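Local atomic coordinates of acyl-CoA dehydrogenase (Geobacillus kaustophilus, PDB entry 2PG0), a protein that probably catalyses the FAD-dependent alpha-beta dehydrogenation of carrier-bound acyl chains, placing a double bond in the chain, as a member of the acyl-CoA dehydrogenase family. Residues 164-169 with 212-217. Residues are numbered along the deposited sequence; the frame is centred on the assembly and turned at random.
Sequences GIHADL and AQDTAE
Asp214 grips the backbone of the turn 164-166 with one carboxylate oxygen. Its OD2 accepts two hydrogen bonds from successive amides. The one from His166 N to OD2, at 2.9 Å, arrives nearly along the C-O direction. It is the straighter, with an N-H...O angle of 164°. The other, from Ile165 N to OD2, is also 2.9 Å. It is more bent, at 134°, and comes from the anti side, somewhat out of the carboxylate plane. The two amides approach from opposite faces of that plane, which should limit rotation of the group. Such amide donors would probably stabilise a negative charge on Asp214. Its backbone takes part too: Asp214 O receives a weak bond from Gly164 N at 2.8 Å.

Asp214 CG sits between its own backbone N and carbonyl carbon (chi1 52°), a torsion that directs the carboxylate at the 164-166 backbone, where OD2 meets both amides. Ile165 lies against the stem of this side chain, CB and CG1 each 3.9 Å from Asp214 CB. Further along, Ile165 CD1 touches Ala216 CB at 3.7 Å. The His166 ring is steeply inclined to the carboxylate, and its NE2 is hydrogen-bonded to Ile42 O.

Asp214 centres an inverse gamma turn. Arg201 donates to Gly164 O and Ala167 O, and Arg194 to Ile165 O, so carbonyls of this loop are also held. Thr162, an FAD-binding residue, lies just before the turn. The contact thus ties the loop between strands 151-161 and 169-175 to Asp214, which leads into strand 216-220, and to that strand's first residue, Ala216, within the middle beta domain of the acyl-CoA dehydrogenase fold.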
loop_
_atom_site.group_PDB
_atom_site.type_symbol
_atom_site.label_atom_id
_atom_site.label_comp_id
_atom_site.label_asym_id
_atom_site.label_seq_id
_atom_site.Cartn_x
_atom_site.Cartn_y
_atom_site.Cartn_z
ATOM N N GLY A 164 -35.263 7.214 5.732
ATOM C CA GLY A 164 -35.835 7.289 7.080
ATOM C C GLY A 164 -36.992 8.260 7.268
ATOM O O GLY A 164 -37.865 8.027 8.103
ATOM N N ILE A 165 -36.989 9.353 6.505
ATOM C CA ILE A 165 -38.079 10.333 6.549
ATOM C C ILE A 165 -39.214 9.974 5.580
ATOM O O ILE A 165 -40.381 9.976 5.973
ATOM C CB ILE A 165 -37.573 11.788 6.319
ATOM C CG1 ILE A 165 -36.498 12.166 7.350
ATOM C CG2 ILE A 165 -38.744 12.808 6.326
ATOM C CD1 ILE A 165 -36.903 11.963 8.819
ATOM N N HIS A 166 -38.873 9.649 4.332
ATOM C CA HIS A 166 -39.895 9.382 3.310
ATOM C C HIS A 166 -40.648 8.064 3.482
ATOM O O HIS A 166 -41.804 7.957 3.070
ATOM C CB HIS A 166 -39.294 9.413 1.897
ATOM C CG HIS A 166 -39.149 10.783 1.318
ATOM N ND1 HIS A 166 -40.015 11.818 1.611
ATOM C CD2 HIS A 166 -38.253 11.282 0.432
ATOM C CE1 HIS A 166 -39.643 12.899 0.947
ATOM N NE2 HIS A 166 -38.580 12.598 0.221
ATOM N N ALA A 167 -39.994 7.061 4.073
ATOM C CA ALA A 167 -40.524 5.697 4.066
ATOM C C ALA A 167 -41.916 5.578 4.688
ATOM O O ALA A 167 -42.167 6.066 5.795
ATOM C CB ALA A 167 -39.553 4.730 4.733
ATOM N N ASP A 168 -42.809 4.934 3.944
ATOM C CA ASP A 168 -44.189 4.688 4.356
ATOM C C ASP A 168 -44.367 3.256 4.843
ATOM O O ASP A 168 -45.325 2.946 5.563
ATOM C CB ASP A 168 -45.124 4.933 3.171
ATOM C CG ASP A 168 -44.880 6.270 2.510
ATOM O OD1 ASP A 168 -45.213 7.304 3.126
ATOM O OD2 ASP A 168 -44.348 6.282 1.375
ATOM N N LEU A 169 -43.459 2.386 4.409
ATOM C CA LEU A 169 -43.414 0.985 4.807
ATOM C C LEU A 169 -41.996 0.683 5.271
ATOM O O LEU A 169 -41.053 0.849 4.506
ATOM C CB LEU A 169 -43.732 0.068 3.622
ATOM C CG LEU A 169 -45.137 -0.034 3.030
ATOM C CD1 LEU A 169 -45.139 -1.161 2.010
ATOM C CD2 LEU A 169 -46.188 -0.295 4.105
ATOM N N ALA A 212 -28.254 14.592 0.304
ATOM C CA ALA A 212 -29.655 14.562 -0.136
ATOM C C ALA A 212 -30.409 13.282 0.249
ATOM O O ALA A 212 -31.596 13.153 -0.041
ATOM C CB ALA A 212 -29.760 14.831 -1.653
ATOM N N GLN A 213 -29.724 12.339 0.895
ATOM C CA GLN A 213 -30.368 11.127 1.405
ATOM C C GLN A 213 -30.922 11.396 2.802
ATOM O O GLN A 213 -30.193 11.871 3.681
ATOM C CB GLN A 213 -29.382 9.955 1.446
ATOM C CG GLN A 213 -29.936 8.643 0.880
ATOM C CD GLN A 213 -31.279 8.252 1.476
ATOM O OE1 GLN A 213 -31.409 8.064 2.688
ATOM N NE2 GLN A 213 -32.285 8.126 0.622
ATOM N N ASP A 214 -32.208 11.105 3.001
ATOM C CA ASP A 214 -32.885 11.376 4.276
ATOM C C ASP A 214 -32.666 10.249 5.292
ATOM O O ASP A 214 -33.580 9.482 5.603
ATOM C CB ASP A 214 -34.389 11.632 4.073
ATOM C CG ASP A 214 -35.078 10.529 3.274
ATOM O OD1 ASP A 214 -34.630 10.216 2.151
ATOM O OD2 ASP A 214 -36.071 9.963 3.779
ATOM N N THR A 215 -31.450 10.169 5.810
ATOM C CA THR A 215 -31.101 9.162 6.806
ATOM C C THR A 215 -31.596 9.617 8.166
ATOM O O THR A 215 -31.405 10.776 8.540
ATOM C CB THR A 215 -29.577 8.952 6.887
ATOM O OG1 THR A 215 -29.011 9.005 5.574
ATOM C CG2 THR A 215 -29.267 7.600 7.526
ATOM N N ALA A 216 -32.235 8.712 8.901
ATOM C CA ALA A 216 -32.810 9.058 10.199
ATOM C C ALA A 216 -32.891 7.874 11.151
ATOM O O ALA A 216 -32.828 6.711 10.735
ATOM C CB ALA A 216 -34.200 9.692 10.021
ATOM N N GLU A 217 -33.036 8.189 12.435
ATOM C CA GLU A 217 -33.308 7.174 13.445
ATOM C C GLU A 217 -34.815 6.962 13.534
ATOM O O GLU A 217 -35.592 7.877 13.243
ATOM C CB GLU A 217 -32.757 7.596 14.809
ATOM C CG GLU A 217 -31.240 7.730 14.858
ATOM C CD GLU A 217 -30.714 7.813 16.278
ATOM O OE1 GLU A 217 -30.911 8.860 16.934
ATOM O OE2 GLU A 217 -30.100 6.827 16.738
#